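Local coordinates for protein ferulic acid decarboxylase 1 (Candida dubliniensis, PDB 4ZAD) that probably catalyses the reversible decarboxylation of aromatic acids such as ferulic, p-coumaric and cinnamic acid to their vinyl derivatives, as a homodimer that binds one prenylated FMN per subunit, at residues Gly20-Ile25 against Leu47-Phe52; Pro64-Arg69 against Arg313-Met318. All coordinates share one frame; numbering follows the deposited sequence.

Interaction 1: residues Gly20-Ile25 against Leu47-Phe52; sequences GDLIEI and LAAPLF
Ile25 N donates to Leu51 O over 2.8 Å, the shortest of four backbone hydrogen bonds that join strand 22-25 to strand 49-52 in parallel. Ile23 uses both its backbone groups: its N reaches Ala49 O at 3.0 Å, and its O accepts from Leu51 N. At the entrance to the ladder Asp21 O takes Ala49 N. Pro50, which has no N-H, fits between the two donors Ala49 and Leu51; its CA instead makes a CH...O contact with Ile23 O at 3.5 Å, and its carbonyl, the group left for a backbone bond, serves Gly72.

Apolar contacts follow on both faces. Beside Pro50 and Phe52, Ile25 runs the same way as both, its CD1 3.9 Å from Pro50 CB and 3.8 Å from Phe52 CE2. On the other face Leu22, with CG anti to the backbone N (chi1 -170°), lays CD1 4.0 Å from Ala49 CB, a small neighbour. Leu51 shares that face, running alongside Glu24, with its CD2 4.3 Å from Leu22 CD2. Ala48 CB packs 3.8 Å from Ile23 CG1.

Asp21, just before the strand, is buried and ionic: its OD2 bridges Arg78 and Arg86. Glu24 is exposed. Backbone bonds thus set the register of this beta-alpha-beta unit, while apolar residues seat it, Phe52 on helix 34-45 from one face and Leu22 on helix 9-19 from the other.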
ATOM      1  N   GLY A  20      14.777  -7.188 -25.606  1.00 36.83           N
ATOM      2  CA  GLY A  20      15.773  -7.282 -24.528  1.00 36.63           C
ATOM      3  C   GLY A  20      15.156  -7.708 -23.207  1.00 36.38           C
ATOM      4  O   GLY A  20      15.688  -7.417 -22.134  1.00 35.97           O
ATOM      5  N   ASP A  21      14.039  -8.411 -23.300  1.00 36.19           N
ATOM      6  CA  ASP A  21      13.293  -8.809 -22.138  1.00 36.73           C
ATOM      7  C   ASP A  21      13.247 -10.321 -21.957  1.00 37.50           C
ATOM      8  O   ASP A  21      12.382 -10.833 -21.283  1.00 37.04           O
ATOM      9  CB  ASP A  21      11.905  -8.233 -22.272  1.00 36.86           C
ATOM     10  CG  ASP A  21      11.120  -8.324 -21.026  1.00 35.24           C
ATOM     11  OD1 ASP A  21      11.696  -8.190 -19.936  1.00 36.52           O
ATOM     12  OD2 ASP A  21       9.900  -8.508 -21.151  1.00 36.30           O
ATOM     13  N   LEU A  22      14.227 -11.010 -22.541  1.00 39.28           N
ATOM     14  CA  LEU A  22      14.421 -12.467 -22.405  1.00 40.07           C
ATOM     15  C   LEU A  22      15.908 -12.865 -22.183  1.00 40.94           C
ATOM     16  O   LEU A  22      16.804 -12.435 -22.918  1.00 41.32           O
ATOM     17  CB  LEU A  22      13.921 -13.159 -23.661  1.00 39.84           C
ATOM     18  CG  LEU A  22      13.855 -14.672 -23.539  1.00 39.75           C
ATOM     19  CD1 LEU A  22      12.593 -15.082 -22.772  1.00 38.92           C
ATOM     20  CD2 LEU A  22      13.891 -15.271 -24.922  1.00 39.76           C
ATOM     21  N   ILE A  23      16.155 -13.706 -21.187  1.00 41.76           N
ATOM     22  CA  ILE A  23      17.480 -14.269 -20.950  1.00 42.66           C
ATOM     23  C   ILE A  23      17.435 -15.774 -21.123  1.00 42.31           C
ATOM     24  O   ILE A  23      16.715 -16.447 -20.390  1.00 42.20           O
ATOM     25  CB  ILE A  23      17.956 -13.917 -19.520  1.00 43.22           C
ATOM     26  CG1 ILE A  23      18.287 -12.409 -19.439  1.00 45.99           C
ATOM     27  CG2 ILE A  23      19.168 -14.708 -19.127  1.00 43.84           C
ATOM     28  CD1 ILE A  23      19.278 -11.851 -20.539  1.00 47.27           C
ATOM     29  N   GLU A  24      18.154 -16.298 -22.113  1.00 41.94           N
ATOM     30  CA  GLU A  24      18.342 -17.742 -22.207  1.00 42.58           C
ATOM     31  C   GLU A  24      19.338 -18.120 -21.103  1.00 42.21           C
ATOM     32  O   GLU A  24      20.354 -17.452 -20.933  1.00 42.20           O
ATOM     33  CB  GLU A  24      18.860 -18.211 -23.593  1.00 42.87           C
ATOM     34  CG  GLU A  24      18.140 -17.588 -24.834  1.00 45.24           C
ATOM     35  CD  GLU A  24      18.016 -18.524 -26.054  1.00 48.69           C
ATOM     36  OE1 GLU A  24      18.182 -19.754 -25.905  1.00 50.86           O
ATOM     37  OE2 GLU A  24      17.722 -18.037 -27.178  1.00 50.96           O
ATOM     38  N   ILE A  25      19.009 -19.140 -20.316  1.00 41.45           N
ATOM     39  CA  ILE A  25      19.936 -19.710 -19.350  1.00 40.95           C
ATOM     40  C   ILE A  25      20.369 -21.093 -19.824  1.00 41.22           C
ATOM     41  O   ILE A  25      19.567 -22.047 -19.851  1.00 40.59           O
ATOM     42  CB  ILE A  25      19.317 -19.896 -17.974  1.00 40.44           C
ATOM     43  CG1 ILE A  25      18.811 -18.576 -17.419  1.00 40.04           C
ATOM     44  CG2 ILE A  25      20.332 -20.477 -17.024  1.00 40.19           C
ATOM     45  CD1 ILE A  25      17.967 -18.747 -16.170  1.00 37.98           C
ATOM     46  N   LEU A  47      12.972  -8.414 -13.690  1.00 36.37           N
ATOM     47  CA  LEU A  47      14.012  -8.832 -14.598  1.00 36.23           C
ATOM     48  C   LEU A  47      13.386  -9.509 -15.806  1.00 35.62           C
ATOM     49  O   LEU A  47      12.159  -9.726 -15.861  1.00 35.29           O
ATOM     50  CB  LEU A  47      14.963  -9.828 -13.875  1.00 36.75           C
ATOM     51  CG  LEU A  47      15.629  -9.338 -12.567  1.00 37.50           C
ATOM     52  CD1 LEU A  47      16.457 -10.414 -11.846  1.00 35.17           C
ATOM     53  CD2 LEU A  47      16.472  -8.057 -12.820  1.00 38.68           C
ATOM     54  N   ALA A  48      14.250  -9.860 -16.759  1.00 34.61           N
ATOM     55  CA  ALA A  48      13.840 -10.511 -17.988  1.00 34.13           C
ATOM     56  C   ALA A  48      13.293 -11.929 -17.735  1.00 33.68           C
ATOM     57  O   ALA A  48      13.647 -12.603 -16.770  1.00 32.58           O
ATOM     58  CB  ALA A  48      15.013 -10.543 -18.999  1.00 33.76           C
ATOM     59  N   ALA A  49      12.421 -12.363 -18.632  1.00 33.79           N
ATOM     60  CA  ALA A  49      11.807 -13.675 -18.518  1.00 34.04           C
ATOM     61  C   ALA A  49      12.900 -14.678 -18.815  1.00 33.65           C
ATOM     62  O   ALA A  49      13.580 -14.532 -19.818  1.00 33.28           O
ATOM     63  CB  ALA A  49      10.646 -13.827 -19.523  1.00 33.38           C
ATOM     64  N   PRO A  50      13.068 -15.690 -17.947  1.00 33.53           N
ATOM     65  CA  PRO A  50      14.069 -16.712 -18.189  1.00 33.94           C
ATOM     66  C   PRO A  50      13.564 -17.883 -19.035  1.00 34.19           C
ATOM     67  O   PRO A  50      12.588 -18.546 -18.695  1.00 35.06           O
ATOM     68  CB  PRO A  50      14.427 -17.183 -16.777  1.00 33.97           C
ATOM     69  CG  PRO A  50      13.207 -17.002 -16.005  1.00 33.89           C
ATOM     70  CD  PRO A  50      12.448 -15.853 -16.623  1.00 33.66           C
ATOM     71  N   LEU A  51      14.235 -18.107 -20.145  1.00 34.00           N
ATOM     72  CA  LEU A  51      14.123 -19.329 -20.876  1.00 34.10           C
ATOM     73  C   LEU A  51      15.188 -20.310 -20.325  1.00 34.87           C
ATOM     74  O   LEU A  51      16.395 -20.038 -20.351  1.00 35.17           O
ATOM     75  CB  LEU A  51      14.319 -19.040 -22.351  1.00 33.60           C
ATOM     76  CG  LEU A  51      14.100 -20.171 -23.345  1.00 34.54           C
ATOM     77  CD1 LEU A  51      12.806 -20.932 -23.118  1.00 32.50           C
ATOM     78  CD2 LEU A  51      14.166 -19.590 -24.770  1.00 36.62           C
ATOM     79  N   PHE A  52      14.725 -21.434 -19.795  1.00 35.08           N
ATOM     80  CA  PHE A  52      15.598 -22.443 -19.254  1.00 35.08           C
ATOM     81  C   PHE A  52      15.826 -23.481 -20.315  1.00 36.15           C
ATOM     82  O   PHE A  52      14.950 -24.304 -20.555  1.00 35.48           O
ATOM     83  CB  PHE A  52      14.936 -23.140 -18.085  1.00 34.80           C
ATOM     84  CG  PHE A  52      14.725 -22.280 -16.914  1.00 32.37           C
ATOM     85  CD1 PHE A  52      13.555 -21.591 -16.764  1.00 30.16           C
ATOM     86  CD2 PHE A  52      15.704 -22.167 -15.941  1.00 31.15           C
ATOM     87  CE1 PHE A  52      13.362 -20.806 -15.680  1.00 30.45           C
ATOM     88  CE2 PHE A  52      15.507 -21.398 -14.857  1.00 29.99           C
ATOM     89  CZ  PHE A  52      14.333 -20.711 -14.723  1.00 30.49           C
TER

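Interaction 2: residues Pro64-Arg69 against Arg313-Met318; sequences PKNLFR and RDQAIM
Arg69 O accepts from Met318 N over 2.8 Å in a nearly straight bond (171° at the hydrogen). From the same residue Arg69 N donates to Ala316 O at 3.0 Å, so Arg69 brackets Ile317 as one residue does in a parallel bridge. Three residues before Arg69, Asn66 O accepts from Ala316 N, also at 3.0 Å, which brings the loop into line before the strand begins. The peptide bond before Phe68 is cis, and it turns the chain between these two points of attachment.

The side chain of Arg69 bends at chi2 and chi3 and folds back over its partner. Ile317 CG1 lies 3.6 Å above the centre of the guanidinium plane, an aliphatic branch covering one face of a flat cation, while Gln315 lies at the guanidinium edge.

Phe68 holds CG between its backbone N and carbonyl carbon (chi1 39°), which directs the ring at Met318. Met318 SD sits 4.9 Å from the ring centroid and 15° off the normal, a Met-aromatic contact at some distance. The thioether is apolar and pliable, so its sulfur can lie over the ring face while its CE, carried back by a bend at chi3, approaches Phe68 CE1 to 3.8 Å. Both residues are buried and both also touch Met270 of strand 270-277. Ala316 is small enough for the backbones to come close, its CB 3.5 Å from Asn66 O.

Nearby, Asp314 pairs with Lys130 and Arg313 with Glu269, which also accepts from Ile317 N. A short parallel pairing of parts distant in sequence is thereby made: strand 317-319, which follows the long strand 300-312, pairs with strand 69-71 as an outermost strand of the four-stranded mixed sheet.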
ATOM      1  N   PRO A  64      14.685 -36.598 -23.995  1.00 44.12           N
ATOM      2  CA  PRO A  64      15.142 -35.415 -23.294  1.00 44.38           C
ATOM      3  C   PRO A  64      15.554 -34.257 -24.186  1.00 44.35           C
ATOM      4  O   PRO A  64      15.526 -33.109 -23.746  1.00 44.47           O
ATOM      5  CB  PRO A  64      16.371 -35.905 -22.514  1.00 44.68           C
ATOM      6  CG  PRO A  64      16.732 -37.217 -23.084  1.00 44.29           C
ATOM      7  CD  PRO A  64      15.468 -37.784 -23.623  1.00 44.64           C
ATOM      8  N   LYS A  65      15.957 -34.534 -25.416  1.00 44.35           N
ATOM      9  CA  LYS A  65      16.407 -33.441 -26.277  1.00 44.95           C
ATOM     10  C   LYS A  65      15.217 -32.587 -26.692  1.00 43.22           C
ATOM     11  O   LYS A  65      15.376 -31.431 -27.055  1.00 42.27           O
ATOM     12  CB  LYS A  65      17.247 -33.952 -27.481  1.00 45.92           C
ATOM     13  CG  LYS A  65      16.490 -34.385 -28.757  1.00 48.96           C
ATOM     14  CD  LYS A  65      17.311 -35.465 -29.561  1.00 53.48           C
ATOM     15  CE  LYS A  65      17.409 -35.182 -31.097  1.00 55.85           C
ATOM     16  NZ  LYS A  65      16.289 -35.784 -31.914  1.00 55.75           N
ATOM     17  N   ASN A  66      14.030 -33.187 -26.607  1.00 41.95           N
ATOM     18  CA  ASN A  66      12.771 -32.514 -26.926  1.00 40.61           C
ATOM     19  C   ASN A  66      11.860 -32.151 -25.744  1.00 39.62           C
ATOM     20  O   ASN A  66      11.044 -31.262 -25.872  1.00 39.58           O
ATOM     21  CB  ASN A  66      11.970 -33.393 -27.896  1.00 40.47           C
ATOM     22  CG  ASN A  66      12.565 -33.436 -29.279  1.00 38.02           C
ATOM     23  OD1 ASN A  66      12.504 -34.457 -29.949  1.00 34.82           O
ATOM     24  ND2 ASN A  66      13.125 -32.329 -29.723  1.00 33.88           N
ATOM     25  N   LEU A  67      11.973 -32.851 -24.622  1.00 38.69           N
ATOM     26  CA  LEU A  67      11.026 -32.707 -23.512  1.00 37.86           C
ATOM     27  C   LEU A  67      11.726 -32.427 -22.193  1.00 37.63           C
ATOM     28  O   LEU A  67      12.496 -33.283 -21.730  1.00 37.58           O
ATOM     29  CB  LEU A  67      10.236 -34.014 -23.333  1.00 37.66           C
ATOM     30  CG  LEU A  67       9.251 -34.317 -24.449  1.00 36.05           C
ATOM     31  CD1 LEU A  67       8.666 -35.732 -24.342  1.00 32.91           C
ATOM     32  CD2 LEU A  67       8.165 -33.244 -24.374  1.00 34.99           C
ATOM     33  N   PHE A  68      11.537 -31.239 -21.596  1.00 36.73           N
ATOM     34  CA  PHE A  68      11.175 -29.985 -22.284  1.00 35.31           C
ATOM     35  C   PHE A  68      12.031 -28.892 -21.639  1.00 35.04           C
ATOM     36  O   PHE A  68      12.682 -29.138 -20.604  1.00 34.72           O
ATOM     37  CB  PHE A  68       9.688 -29.657 -22.149  1.00 35.01           C
ATOM     38  CG  PHE A  68       9.128 -29.963 -20.803  1.00 33.44           C
ATOM     39  CD1 PHE A  68       9.348 -29.109 -19.740  1.00 33.67           C
ATOM     40  CD2 PHE A  68       8.383 -31.109 -20.600  1.00 32.62           C
ATOM     41  CE1 PHE A  68       8.854 -29.397 -18.477  1.00 35.13           C
ATOM     42  CE2 PHE A  68       7.878 -31.422 -19.353  1.00 32.93           C
ATOM     43  CZ  PHE A  68       8.114 -30.575 -18.277  1.00 35.71           C
ATOM     44  N   ARG A  69      12.060 -27.718 -22.266  1.00 34.66           N
ATOM     45  CA  ARG A  69      12.624 -26.504 -21.646  1.00 35.04           C
ATOM     46  C   ARG A  69      11.506 -25.815 -20.907  1.00 34.51           C
ATOM     47  O   ARG A  69      10.347 -26.152 -21.108  1.00 34.75           O
ATOM     48  CB  ARG A  69      13.143 -25.517 -22.701  1.00 35.42           C
ATOM     49  CG  ARG A  69      14.477 -25.911 -23.361  1.00 36.28           C
ATOM     50  CD  ARG A  69      14.392 -25.974 -24.899  1.00 37.54           C
ATOM     51  NE  ARG A  69      14.537 -24.670 -25.556  1.00 38.14           N
ATOM     52  CZ  ARG A  69      14.143 -24.405 -26.804  1.00 40.69           C
ATOM     53  NH1 ARG A  69      13.544 -25.320 -27.545  1.00 41.72           N
ATOM     54  NH2 ARG A  69      14.327 -23.204 -27.315  1.00 44.09           N
ATOM     55  N   ARG A 313       6.301 -30.801 -30.266  1.00 34.52           N
ATOM     56  CA  ARG A 313       7.175 -30.363 -31.343  1.00 34.91           C
ATOM     57  C   ARG A 313       8.636 -30.581 -30.984  1.00 35.24           C
ATOM     58  O   ARG A 313       8.950 -30.991 -29.886  1.00 34.76           O
ATOM     59  CB  ARG A 313       6.926 -28.892 -31.646  1.00 34.80           C
ATOM     60  CG  ARG A 313       7.445 -27.937 -30.585  1.00 34.37           C
ATOM     61  CD  ARG A 313       7.021 -26.494 -30.859  1.00 33.72           C
ATOM     62  NE  ARG A 313       7.324 -26.058 -32.224  1.00 31.86           N
ATOM     63  CZ  ARG A 313       6.833 -24.961 -32.771  1.00 29.66           C
ATOM     64  NH1 ARG A 313       6.012 -24.191 -32.094  1.00 30.44           N
ATOM     65  NH2 ARG A 313       7.141 -24.640 -34.003  1.00 29.26           N
ATOM     66  N   ASP A 314       9.530 -30.316 -31.928  1.00 36.40           N
ATOM     67  CA  ASP A 314      10.962 -30.294 -31.648  1.00 37.02           C
ATOM     68  C   ASP A 314      11.217 -29.265 -30.570  1.00 37.28           C
ATOM     69  O   ASP A 314      10.757 -28.131 -30.653  1.00 37.84           O
ATOM     70  CB  ASP A 314      11.759 -29.827 -32.871  1.00 37.73           C
ATOM     71  CG  ASP A 314      11.893 -30.885 -33.949  1.00 39.00           C
ATOM     72  OD1 ASP A 314      11.784 -32.092 -33.640  1.00 41.73           O
ATOM     73  OD2 ASP A 314      12.128 -30.486 -35.112  1.00 40.92           O
ATOM     74  N   GLN A 315      11.936 -29.669 -29.550  1.00 37.56           N
ATOM     75  CA  GLN A 315      12.535 -28.748 -28.612  1.00 38.41           C
ATOM     76  C   GLN A 315      11.457 -27.958 -27.886  1.00 37.76           C
ATOM     77  O   GLN A 315      11.462 -26.724 -27.898  1.00 37.97           O
ATOM     78  CB  GLN A 315      13.546 -27.828 -29.332  1.00 38.76           C
ATOM     79  CG  GLN A 315      14.634 -28.566 -30.097  1.00 40.68           C
ATOM     80  CD  GLN A 315      15.907 -27.734 -30.208  1.00 43.74           C
ATOM     81  OE1 GLN A 315      15.903 -26.637 -30.786  1.00 44.65           O
ATOM     82  NE2 GLN A 315      17.000 -28.248 -29.656  1.00 42.64           N
ATOM     83  N   ALA A 316      10.547 -28.686 -27.254  1.00 36.98           N
ATOM     84  CA  ALA A 316       9.318 -28.093 -26.745  1.00 36.46           C
ATOM     85  C   ALA A 316       9.638 -27.157 -25.593  1.00 36.00           C
ATOM     86  O   ALA A 316      10.559 -27.405 -24.801  1.00 35.68           O
ATOM     87  CB  ALA A 316       8.294 -29.180 -26.323  1.00 36.33           C
ATOM     88  N   ILE A 317       8.892 -26.059 -25.521  1.00 34.89           N
ATOM     89  CA  ILE A 317       9.062 -25.108 -24.423  1.00 34.28           C
ATOM     90  C   ILE A 317       7.791 -25.078 -23.576  1.00 33.77           C
ATOM     91  O   ILE A 317       6.686 -24.907 -24.080  1.00 33.15           O
ATOM     92  CB  ILE A 317       9.415 -23.680 -24.918  1.00 34.10           C
ATOM     93  CG1 ILE A 317      10.688 -23.714 -25.774  1.00 34.19           C
ATOM     94  CG2 ILE A 317       9.620 -22.749 -23.745  1.00 32.24           C
ATOM     95  CD1 ILE A 317      10.783 -22.526 -26.757  1.00 34.36           C
ATOM     96  N   MET A 318       7.946 -25.256 -22.280  1.00 33.20           N
ATOM     97  CA  MET A 318       6.801 -25.112 -21.461  1.00 33.12           C
ATOM     98  C   MET A 318       6.745 -23.809 -20.687  1.00 32.09           C
ATOM     99  O   MET A 318       7.624 -23.534 -19.874  1.00 32.46           O
ATOM    100  CB  MET A 318       6.633 -26.261 -20.501  1.00 33.45           C
ATOM    101  CG  MET A 318       5.279 -26.091 -19.879  1.00 34.82           C
ATOM    102  SD  MET A 318       4.553 -27.556 -19.325  1.00 40.64           S
ATOM    103  CE  MET A 318       5.523 -27.738 -17.809  1.00 39.48           C
TER

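In the fold
Both contacts belong to one four-stranded mixed sheet and form its two outer parallel pairs: interaction 1 joins 22-25 to 49-52, and interaction 2 joins 69-71 to 317-319, with 49-52 and 69-71 antiparallel between them. Their centres are about 17 Å apart, yet they touch where Leu51 CD1 packs 3.7 Å from Ile317 CG2. Each is partly buried. Interaction 1 is local, a regular four-bridge ladder with mostly apolar side chains, and it meets the second subunit, whose Tyr512 bonds to Ala48 O. Interaction 2 spans two family regions and adds a folded arginine and a sulfur-aromatic pair to its one bridge; no other protein chain touches it.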